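Side-chain contacts in chorismate mutase protein (Bartonella henselae, PDB 3RMI), which probably catalyses the rearrangement of chorismate to prephenate, the step that leads toward phenylalanine and tyrosine: residues R37-I42 with K89-Q94; R44-Y49 with H93-I98; R65-A70 with D76-E81. All blocks are in the same frame, centred on the assembly; numbering follows the deposited sequence.

Contact 1 of 3, residues R37-I42 with K89-Q94. With MLT (D-malate), chain D; EDO (1,2-ethanediol), chain B.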
loop_
_atom_site.group_PDB
_atom_site.type_symbol
_atom_site.label_atom_id
_atom_site.label_comp_id
_atom_site.label_asym_id
_atom_site.label_seq_id
_atom_site.Cartn_x
_atom_site.Cartn_y
_atom_site.Cartn_z
ATOM N N ARG A 37 -0.618 -13.817 1.475
ATOM C CA ARG A 37 -0.870 -15.189 1.841
ATOM C C ARG A 37 -2.257 -15.581 1.345
ATOM O O ARG A 37 -2.402 -16.634 0.752
ATOM C CB ARG A 37 -0.714 -15.414 3.348
ATOM C CG ARG A 37 0.715 -15.828 3.696
ATOM C CD ARG A 37 1.195 -15.420 5.115
ATOM N NE ARG A 37 0.601 -16.246 6.178
ATOM C CZ ARG A 37 1.095 -17.383 6.669
ATOM N NH1 ARG A 37 2.222 -17.899 6.206
ATOM N NH2 ARG A 37 0.445 -18.019 7.641
ATOM N N CYS A 38 -3.251 -14.712 1.515
ATOM C CA CYS A 38 -4.613 -15.017 1.042
ATOM C C CYS A 38 -4.707 -15.065 -0.445
ATOM O O CYS A 38 -5.241 -16.013 -0.979
ATOM C CB CYS A 38 -5.632 -13.998 1.522
ATOM S SG CYS A 38 -6.005 -14.200 3.206
ATOM N N THR A 39 -4.197 -14.049 -1.127
ATOM C CA THR A 39 -4.320 -14.035 -2.584
ATOM C C THR A 39 -3.528 -15.152 -3.212
ATOM O O THR A 39 -3.814 -15.541 -4.333
ATOM C CB THR A 39 -3.888 -12.719 -3.219
ATOM O OG1 THR A 39 -2.534 -12.414 -2.837
ATOM C CG2 THR A 39 -4.833 -11.604 -2.829
ATOM N N GLN A 40 -2.523 -15.666 -2.535
ATOM C CA GLN A 40 -1.774 -16.806 -3.071
ATOM C C GLN A 40 -2.561 -18.088 -2.891
ATOM O O GLN A 40 -2.458 -18.998 -3.718
ATOM C CB GLN A 40 -0.373 -16.926 -2.424
ATOM C CG GLN A 40 0.649 -15.931 -3.039
ATOM C CD GLN A 40 1.915 -15.638 -2.159
ATOM O OE1 GLN A 40 2.281 -16.418 -1.263
ATOM N NE2 GLN A 40 2.581 -14.520 -2.441
ATOM N N ALA A 41 -3.340 -18.169 -1.812
ATOM C CA ALA A 41 -4.240 -19.288 -1.635
ATOM C C ALA A 41 -5.344 -19.216 -2.713
ATOM O O ALA A 41 -5.712 -20.233 -3.281
ATOM C CB ALA A 41 -4.809 -19.334 -0.217
ATOM N N ILE A 42 -5.797 -18.017 -3.065
ATOM C CA ILE A 42 -6.732 -17.854 -4.191
ATOM C C ILE A 42 -6.065 -18.261 -5.495
ATOM O O ILE A 42 -6.680 -18.934 -6.306
ATOM C CB ILE A 42 -7.310 -16.407 -4.307
ATOM C CG1 ILE A 42 -8.214 -16.110 -3.101
ATOM C CG2 ILE A 42 -8.107 -16.220 -5.643
ATOM C CD1 ILE A 42 -8.725 -14.654 -3.032
ATOM N N LYS A 89 -2.519 -5.502 -9.545
ATOM C CA LYS A 89 -1.586 -5.801 -10.653
ATOM C C LYS A 89 -0.530 -6.838 -10.207
ATOM O O LYS A 89 -0.159 -7.747 -10.964
ATOM C CB LYS A 89 -0.908 -4.498 -11.102
ATOM C CG LYS A 89 -0.246 -4.502 -12.464
ATOM C CD LYS A 89 0.611 -3.236 -12.659
ATOM C CE LYS A 89 1.454 -3.308 -13.931
ATOM N NZ LYS A 89 2.584 -2.319 -13.854
ATOM N N GLU A 90 -0.058 -6.720 -8.971
ATOM C CA GLU A 90 0.878 -7.693 -8.465
ATOM C C GLU A 90 0.171 -9.023 -8.300
ATOM O O GLU A 90 0.709 -10.069 -8.632
ATOM C CB GLU A 90 1.433 -7.237 -7.131
ATOM C CG GLU A 90 2.467 -8.178 -6.555
ATOM C CD GLU A 90 3.701 -8.321 -7.434
ATOM O OE1 GLU A 90 3.926 -7.452 -8.314
ATOM O OE2 GLU A 90 4.457 -9.290 -7.228
ATOM N N VAL A 91 -1.045 -8.977 -7.773
ATOM C CA VAL A 91 -1.820 -10.196 -7.523
ATOM C C VAL A 91 -2.081 -10.957 -8.819
ATOM O O VAL A 91 -1.940 -12.176 -8.867
ATOM C CB VAL A 91 -3.150 -9.888 -6.814
ATOM C CG1 VAL A 91 -4.050 -11.125 -6.795
ATOM C CG2 VAL A 91 -2.881 -9.401 -5.376
ATOM N N VAL A 92 -2.424 -10.230 -9.870
ATOM C CA VAL A 92 -2.743 -10.835 -11.149
ATOM C C VAL A 92 -1.483 -11.489 -11.718
ATOM O O VAL A 92 -1.531 -12.627 -12.215
ATOM C CB VAL A 92 -3.366 -9.786 -12.116
ATOM C CG1 VAL A 92 -3.217 -10.219 -13.534
ATOM C CG2 VAL A 92 -4.841 -9.538 -11.758
ATOM N N HIS A 93 -0.350 -10.789 -11.618
ATOM C CA HIS A 93 0.938 -11.395 -11.927
ATOM C C HIS A 93 1.146 -12.690 -11.138
ATOM O O HIS A 93 1.536 -13.714 -11.703
ATOM C CB HIS A 93 2.112 -10.435 -11.635
ATOM C CG HIS A 93 3.470 -11.045 -11.879
ATOM N ND1 HIS A 93 4.413 -11.201 -10.883
ATOM C CD2 HIS A 93 4.025 -11.567 -13.002
ATOM C CE1 HIS A 93 5.492 -11.779 -11.383
ATOM N NE2 HIS A 93 5.282 -12.009 -12.666
ATOM N N GLN A 94 0.901 -12.653 -9.831
ATOM C CA GLN A 94 1.162 -13.829 -9.016
ATOM C C GLN A 94 0.251 -14.989 -9.379
ATOM O O GLN A 94 0.668 -16.149 -9.331
ATOM C CB GLN A 94 1.031 -13.515 -7.542
ATOM C CG GLN A 94 2.316 -12.998 -6.935
ATOM C CD GLN A 94 2.233 -12.863 -5.413
ATOM O OE1 GLN A 94 1.323 -13.411 -4.767
ATOM N NE2 GLN A 94 3.177 -12.124 -4.840
HETATM C C1 MLT D . -8.474 -11.987 -6.483
HETATM O O1 MLT D . -9.077 -12.831 -7.214
HETATM O O2 MLT D . -7.491 -11.490 -7.014
HETATM C C2 MLT D . -8.881 -11.627 -5.071
HETATM O O3 MLT D . -10.257 -11.851 -5.078
HETATM C C3 MLT D . -8.724 -10.239 -4.444
HETATM C C4 MLT D . -7.768 -9.208 -5.078
HETATM O O4 MLT D . -7.894 -8.826 -6.300
HETATM O O5 MLT D . -6.868 -8.660 -4.380
HETATM C C1 EDO B . 5.109 -11.725 -1.045
HETATM O O1 EDO B . 6.475 -11.601 -0.631
HETATM C C2 EDO B . 4.722 -10.450 -1.783
HETATM O O2 EDO B . 4.334 -10.784 -3.117
#
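Gln40 and Gln94 reach for each other from helices 4-48 and 77-106, and their side-chain amides meet with the planes turned 49° apart. Both chains run extended beyond CG. Gln40 NE2 donates to Gln94 OE1 at 2.9 Å with an N-H...O angle of 157°. The acceptor lies practically in the plane of the Gln40 amide, but the donor stands above the Gln94 carbonyl plane and does not approach along a lone pair. Gln40 CG also comes to 3.1 Å from Gln94 OE1. These helices belong to the three-helix, intertwined dimer of the AroQ chorismate mutases, and in this contact the apolar groups of Thr39, Val91 and Ile42 line the D-malate site. There Thr39 and Val91 cross at about a right angle, with Thr39 CG2 3.9 Å from Val91 CG2. Thr39 OG1 lies between its backbone N and carbonyl carbon (chi1 56°) and makes weak hydrogen bonds to Arg35 O and Phe36 O, which leaves CG2 beside the backbone N and near the ligand. Val91 CG1 approaches malate O2 to 3.5 Å, and Ile42 CD1 lies 3.7 Å from malate C2.

Contact 2 of 3, residues R44-Y49 with H93-I98. With MLT (D-malate), chain D; EDO (1,2-ethanediol), chain B.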
loop_
_atom_site.group_PDB
_atom_site.type_symbol
_atom_site.label_atom_id
_atom_site.label_comp_id
_atom_site.label_asym_id
_atom_site.label_seq_id
_atom_site.Cartn_x
_atom_site.Cartn_y
_atom_site.Cartn_z
ATOM N N ARG A 44 -3.766 -20.513 -6.122
ATOM C CA ARG A 44 -3.636 -21.975 -6.212
ATOM C C ARG A 44 -5.004 -22.611 -6.557
ATOM O O ARG A 44 -5.116 -23.488 -7.421
ATOM C CB ARG A 44 -3.065 -22.560 -4.899
ATOM C CG ARG A 44 -1.582 -22.165 -4.626
ATOM C CD ARG A 44 -0.929 -22.999 -3.508
ATOM N NE ARG A 44 -1.510 -22.637 -2.211
ATOM C CZ ARG A 44 -1.126 -21.594 -1.451
ATOM N NH1 ARG A 44 -0.143 -20.774 -1.838
ATOM N NH2 ARG A 44 -1.742 -21.359 -0.292
ATOM N N LEU A 45 -6.026 -22.125 -5.874
ATOM C CA LEU A 45 -7.388 -22.533 -6.104
ATOM C C LEU A 45 -7.791 -22.218 -7.560
ATOM O O LEU A 45 -8.279 -23.087 -8.298
ATOM C CB LEU A 45 -8.271 -21.808 -5.090
ATOM C CG LEU A 45 -9.296 -22.614 -4.293
ATOM C CD1 LEU A 45 -8.708 -23.913 -3.634
ATOM C CD2 LEU A 45 -9.923 -21.698 -3.266
ATOM N N LYS A 46 -7.540 -20.989 -8.001
ATOM C CA LYS A 46 -7.892 -20.622 -9.378
ATOM C C LYS A 46 -7.154 -21.521 -10.353
ATOM O O LYS A 46 -7.750 -21.999 -11.298
ATOM C CB LYS A 46 -7.574 -19.156 -9.691
ATOM C CG LYS A 46 -8.503 -18.115 -9.009
ATOM C CD LYS A 46 -8.158 -16.718 -9.503
ATOM C CE LYS A 46 -9.101 -15.672 -8.991
ATOM N NZ LYS A 46 -8.912 -14.381 -9.752
ATOM N N ALA A 47 -5.866 -21.765 -10.132
ATOM C CA ALA A 47 -5.089 -22.600 -11.047
ATOM C C ALA A 47 -5.554 -24.069 -11.090
ATOM O O ALA A 47 -5.599 -24.683 -12.183
ATOM C CB ALA A 47 -3.599 -22.519 -10.729
ATOM N N ARG A 48 -5.901 -24.640 -9.936
ATOM C CA ARG A 48 -6.320 -26.041 -9.916
ATOM C C ARG A 48 -7.630 -26.192 -10.729
ATOM O O ARG A 48 -7.788 -27.144 -11.497
ATOM C CB ARG A 48 -6.427 -26.612 -8.479
ATOM N N TYR A 49 -8.528 -25.220 -10.609
ATOM C CA TYR A 49 -9.876 -25.330 -11.179
ATOM C C TYR A 49 -10.099 -24.429 -12.381
ATOM O O TYR A 49 -11.231 -24.140 -12.731
ATOM C CB TYR A 49 -10.915 -25.094 -10.081
ATOM C CG TYR A 49 -10.656 -26.029 -8.930
ATOM C CD1 TYR A 49 -10.829 -27.409 -9.078
ATOM C CD2 TYR A 49 -10.170 -25.565 -7.720
ATOM C CE1 TYR A 49 -10.547 -28.309 -8.020
ATOM C CE2 TYR A 49 -9.886 -26.448 -6.660
ATOM C CZ TYR A 49 -10.079 -27.812 -6.817
ATOM O OH TYR A 49 -9.804 -28.672 -5.776
ATOM N N HIS A 93 -0.350 -10.789 -11.618
ATOM C CA HIS A 93 0.938 -11.395 -11.927
ATOM C C HIS A 93 1.146 -12.690 -11.138
ATOM O O HIS A 93 1.536 -13.714 -11.703
ATOM C CB HIS A 93 2.112 -10.435 -11.635
ATOM C CG HIS A 93 3.470 -11.045 -11.879
ATOM N ND1 HIS A 93 4.413 -11.201 -10.883
ATOM C CD2 HIS A 93 4.025 -11.567 -13.002
ATOM C CE1 HIS A 93 5.492 -11.779 -11.383
ATOM N NE2 HIS A 93 5.282 -12.009 -12.666
ATOM N N GLN A 94 0.901 -12.653 -9.831
ATOM C CA GLN A 94 1.162 -13.829 -9.016
ATOM C C GLN A 94 0.251 -14.989 -9.379
ATOM O O GLN A 94 0.668 -16.149 -9.331
ATOM C CB GLN A 94 1.031 -13.515 -7.542
ATOM C CG GLN A 94 2.316 -12.998 -6.935
ATOM C CD GLN A 94 2.233 -12.863 -5.413
ATOM O OE1 GLN A 94 1.323 -13.411 -4.767
ATOM N NE2 GLN A 94 3.177 -12.124 -4.840
ATOM N N HIS A 95 -0.989 -14.674 -9.735
ATOM C CA HIS A 95 -1.932 -15.691 -10.167
ATOM C C HIS A 95 -1.462 -16.365 -11.440
ATOM O O HIS A 95 -1.566 -17.578 -11.578
ATOM C CB HIS A 95 -3.319 -15.077 -10.382
ATOM C CG HIS A 95 -4.062 -14.802 -9.112
ATOM N ND1 HIS A 95 -5.330 -14.270 -9.097
ATOM C CD2 HIS A 95 -3.729 -15.016 -7.819
ATOM C CE1 HIS A 95 -5.743 -14.157 -7.849
ATOM N NE2 HIS A 95 -4.792 -14.606 -7.053
ATOM N N GLU A 96 -0.948 -15.573 -12.368
ATOM C CA GLU A 96 -0.407 -16.108 -13.611
ATOM C C GLU A 96 0.842 -16.963 -13.366
ATOM O O GLU A 96 1.005 -18.009 -14.010
ATOM C CB GLU A 96 -0.111 -14.975 -14.606
ATOM C CG GLU A 96 -1.389 -14.271 -15.121
ATOM C CD GLU A 96 -1.139 -12.984 -15.926
ATOM O OE1 GLU A 96 -0.021 -12.392 -15.855
ATOM O OE2 GLU A 96 -2.095 -12.562 -16.626
ATOM N N VAL A 97 1.709 -16.540 -12.440
ATOM C CA VAL A 97 2.922 -17.323 -12.120
ATOM C C VAL A 97 2.582 -18.688 -11.504
ATOM O O VAL A 97 3.175 -19.709 -11.860
ATOM C CB VAL A 97 3.913 -16.539 -11.210
ATOM C CG1 VAL A 97 5.013 -17.470 -10.649
ATOM C CG2 VAL A 97 4.545 -15.391 -12.005
ATOM N N ILE A 98 1.609 -18.708 -10.605
ATOM C CA ILE A 98 1.148 -19.964 -10.033
ATOM C C ILE A 98 0.573 -20.898 -11.115
ATOM O O ILE A 98 0.834 -22.097 -11.079
ATOM C CB ILE A 98 0.153 -19.703 -8.875
ATOM C CG1 ILE A 98 0.912 -19.065 -7.691
ATOM C CG2 ILE A 98 -0.523 -20.975 -8.432
ATOM C CD1 ILE A 98 0.104 -18.077 -6.839
HETATM C C1 MLT D . -8.474 -11.987 -6.483
HETATM O O1 MLT D . -9.077 -12.831 -7.214
HETATM O O2 MLT D . -7.491 -11.490 -7.014
HETATM C C2 MLT D . -8.881 -11.627 -5.071
HETATM O O3 MLT D . -10.257 -11.851 -5.078
HETATM C C3 MLT D . -8.724 -10.239 -4.444
HETATM C C4 MLT D . -7.768 -9.208 -5.078
HETATM O O4 MLT D . -7.894 -8.826 -6.300
HETATM O O5 MLT D . -6.868 -8.660 -4.380
HETATM C C1 EDO B . 5.109 -11.725 -1.045
HETATM O O1 EDO B . 6.475 -11.601 -0.631
HETATM C C2 EDO B . 4.722 -10.450 -1.783
HETATM O O2 EDO B . 4.334 -10.784 -3.117
#
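Lys46 NZ is gripped by several oxygens: it donates to malate O1 at 3.0 Å and to the backbone O of Pro52, with a weaker bond to Ala53 O. The chain that carries it is fully extended beyond CG, and this length lets the ammonium pass the imidazole of His95 and arrive at the ligand carboxylate. On the way Lys46 CD comes within 3.8 Å of His95 ND1, while Lys46 NZ is 3.6 Å from the same atom, obliquely placed and not bonded to it. His95 ND1 is buried here and has no partner in the model. The other ring nitrogen, NE2, is bonded to the backbone O of Thr39, and this bond should limit the ring's rotation. Malate O1 then lies at the ring edge, in its plane, and His95 CE1 is 3.3 Å from malate O2, which sits obliquely. Further along the helices the contact becomes apolar. Ile98 CG2, anti to its own backbone N, lies 4.0 Å from Arg44 CA and 4.1 Å from Ala47 CB, with Arg44 CG also in contact. Arg35, Arg58 and Gln62, together with Arg18 of the second subunit, also bind the malate. Such a cluster of basic and amide side chains round a dicarboxylate, built from both subunits, is characteristic of the AroQ active site, where malate probably occupies part of the chorismate pocket.

Contact 3 of 3, residues R65-A70 with D76-E81. With EDO (1,2-ethanediol), chain C.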
loop_
_atom_site.group_PDB
_atom_site.type_symbol
_atom_site.label_atom_id
_atom_site.label_comp_id
_atom_site.label_asym_id
_atom_site.label_seq_id
_atom_site.Cartn_x
_atom_site.Cartn_y
_atom_site.Cartn_z
ATOM N N ARG A 65 -16.239 -0.540 -3.470
ATOM C CA ARG A 65 -16.281 -0.666 -2.017
ATOM C C ARG A 65 -15.186 0.154 -1.347
ATOM O O ARG A 65 -15.438 0.877 -0.408
ATOM C CB ARG A 65 -16.158 -2.124 -1.636
ATOM C CG ARG A 65 -16.181 -2.392 -0.147
ATOM C CD ARG A 65 -15.786 -3.844 0.135
ATOM N NE ARG A 65 -15.432 -4.086 1.533
ATOM C CZ ARG A 65 -14.193 -4.051 2.025
ATOM N NH1 ARG A 65 -13.090 -3.789 1.258
ATOM N NH2 ARG A 65 -14.051 -4.310 3.327
ATOM N N LEU A 66 -13.976 0.072 -1.848
ATOM C CA LEU A 66 -12.891 0.778 -1.203
ATOM C C LEU A 66 -13.043 2.285 -1.390
ATOM O O LEU A 66 -12.717 3.071 -0.503
ATOM C CB LEU A 66 -11.529 0.276 -1.699
ATOM C CG LEU A 66 -10.392 0.494 -0.692
ATOM C CD1 LEU A 66 -10.671 -0.314 0.606
ATOM C CD2 LEU A 66 -9.040 0.116 -1.287
ATOM N N ARG A 67 -13.553 2.689 -2.543
ATOM C CA ARG A 67 -13.817 4.095 -2.759
ATOM C C ARG A 67 -14.836 4.615 -1.733
ATOM O O ARG A 67 -14.601 5.678 -1.134
ATOM C CB ARG A 67 -14.273 4.349 -4.195
ATOM C CG ARG A 67 -13.129 4.335 -5.208
ATOM C CD ARG A 67 -13.670 4.560 -6.628
ATOM N NE ARG A 67 -14.109 5.933 -6.792
ATOM C CZ ARG A 67 -13.352 6.952 -7.204
ATOM N NH1 ARG A 67 -12.087 6.775 -7.574
ATOM N NH2 ARG A 67 -13.891 8.164 -7.287
ATOM N N LYS A 68 -15.930 3.872 -1.508
ATOM C CA LYS A 68 -16.983 4.340 -0.585
ATOM C C LYS A 68 -16.392 4.448 0.804
ATOM O O LYS A 68 -16.573 5.451 1.480
ATOM C CB LYS A 68 -18.249 3.447 -0.577
ATOM N N LEU A 69 -15.649 3.427 1.212
ATOM C CA LEU A 69 -15.052 3.394 2.562
ATOM C C LEU A 69 -13.986 4.476 2.743
ATOM O O LEU A 69 -13.885 5.063 3.816
ATOM C CB LEU A 69 -14.495 1.992 2.904
ATOM C CG LEU A 69 -15.520 0.814 2.887
ATOM C CD1 LEU A 69 -14.859 -0.581 3.199
ATOM C CD2 LEU A 69 -16.793 1.041 3.787
ATOM N N ALA A 70 -13.232 4.763 1.686
ATOM C CA ALA A 70 -12.280 5.866 1.680
ATOM C C ALA A 70 -12.968 7.222 1.902
ATOM O O ALA A 70 -12.507 8.027 2.716
ATOM C CB ALA A 70 -11.490 5.879 0.379
ATOM N N ASP A 76 -8.835 10.192 0.157
ATOM C CA ASP A 76 -9.044 10.463 -1.265
ATOM C C ASP A 76 -9.434 9.201 -2.023
ATOM O O ASP A 76 -8.658 8.260 -2.091
ATOM C CB ASP A 76 -7.783 11.054 -1.901
ATOM C CG ASP A 76 -7.995 11.477 -3.360
ATOM O OD1 ASP A 76 -9.132 11.824 -3.728
ATOM O OD2 ASP A 76 -7.033 11.481 -4.159
ATOM N N PRO A 77 -10.635 9.183 -2.619
ATOM C CA PRO A 77 -11.079 7.919 -3.222
ATOM C C PRO A 77 -10.307 7.531 -4.462
ATOM O O PRO A 77 -10.152 6.353 -4.726
ATOM C CB PRO A 77 -12.544 8.175 -3.556
ATOM C CG PRO A 77 -12.647 9.682 -3.678
ATOM C CD PRO A 77 -11.676 10.219 -2.666
ATOM N N ASP A 78 -9.823 8.516 -5.214
ATOM C CA ASP A 78 -8.965 8.248 -6.372
ATOM C C ASP A 78 -7.646 7.586 -5.983
ATOM O O ASP A 78 -7.174 6.662 -6.677
ATOM C CB ASP A 78 -8.712 9.532 -7.155
ATOM C CG ASP A 78 -9.994 10.078 -7.797
ATOM O OD1 ASP A 78 -10.839 9.262 -8.216
ATOM O OD2 ASP A 78 -10.167 11.314 -7.869
ATOM N N PHE A 79 -7.057 8.029 -4.878
ATOM C CA PHE A 79 -5.820 7.415 -4.442
ATOM C C PHE A 79 -6.063 6.030 -3.866
ATOM O O PHE A 79 -5.283 5.118 -4.129
ATOM C CB PHE A 79 -5.055 8.281 -3.453
ATOM C CG PHE A 79 -3.681 7.748 -3.160
ATOM C CD1 PHE A 79 -2.690 7.783 -4.140
ATOM C CD2 PHE A 79 -3.382 7.166 -1.923
ATOM C CE1 PHE A 79 -1.407 7.243 -3.885
ATOM C CE2 PHE A 79 -2.108 6.645 -1.661
ATOM C CZ PHE A 79 -1.122 6.683 -2.634
ATOM N N ALA A 80 -7.142 5.858 -3.108
ATOM C CA ALA A 80 -7.546 4.518 -2.690
ATOM C C ALA A 80 -7.593 3.566 -3.898
ATOM O O ALA A 80 -7.069 2.461 -3.849
ATOM C CB ALA A 80 -8.905 4.551 -1.966
ATOM N N GLU A 81 -8.201 4.011 -4.988
ATOM C CA GLU A 81 -8.322 3.194 -6.206
ATOM C C GLU A 81 -6.972 2.922 -6.842
ATOM O O GLU A 81 -6.699 1.807 -7.222
ATOM C CB GLU A 81 -9.229 3.875 -7.252
ATOM C CG GLU A 81 -9.508 2.992 -8.473
ATOM C CD GLU A 81 -10.511 3.568 -9.447
ATOM O OE1 GLU A 81 -11.320 4.455 -9.059
ATOM O OE2 GLU A 81 -10.479 3.124 -10.621
HETATM C C1 EDO C . -5.276 11.575 1.689
HETATM O O1 EDO C . -6.656 11.438 1.327
HETATM C C2 EDO C . -4.456 10.689 0.761
HETATM O O2 EDO C . -3.533 11.502 0.036
#
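The guanidinium of Arg67 has Pro77 CB over the centre of one face, with Arg67 CZ 3.9 Å from Pro77 CB, and Asp78 OD1 at its edge, in plane. Arg67 NH1 donates to Asp78 OD1 at 2.9 Å with a nearly straight N-H...O angle of 166°, meeting that oxygen on its anti side; NH2 adds a weak bond to the same atom. The second carboxylate comes in differently. Glu81 OE1 lies 2.9 Å from Arg67 NH1, tilted 34° out of the guanidinium plane, and the N-H...O angle is a bent 131°. The nitrogen meets this oxygen nearly along the C-O axis. One nitrogen thus serves two salt bridges, and the bend in the arginine at chi3 (71°) turns the group back over the proline and toward both acids. Beside the charged group, Ala70 CB packs closely, 3.7 Å from Ala80 CB, and Leu66 CD2 more loosely, 4.5 Å from Ala80 CB. Asp76 is the N-cap residue of helix 77-106. The contact lies next to the short connection from helix 56-72, where the two segments run roughly antiparallel as a helical hairpin. Outside it, Leu66 packs on Ile29, and the Phe79 ring meets that of Phe36, both of the second subunit.

Helix 77-106 takes part in all three contacts, pairing with helix 4-48 in contacts 1 and 2 and with helix 56-72 in contact 3. Contacts 1 and 2 lie about 8 Å apart between centres, touch directly, share His93 and Gln94, and both line the malate site. Contact 3 stands apart from them, its nearest atoms about 9 Å from contact 1 and about 15 Å from contact 2. Each is partly buried and touches the second subunit, with contact 1 nearest the chain centre. The chemistry follows place: an amide pair beside apolar packing, a ligand-bound lysine giving way to apolar packing, and a salt-bridge network at a helix hairpin.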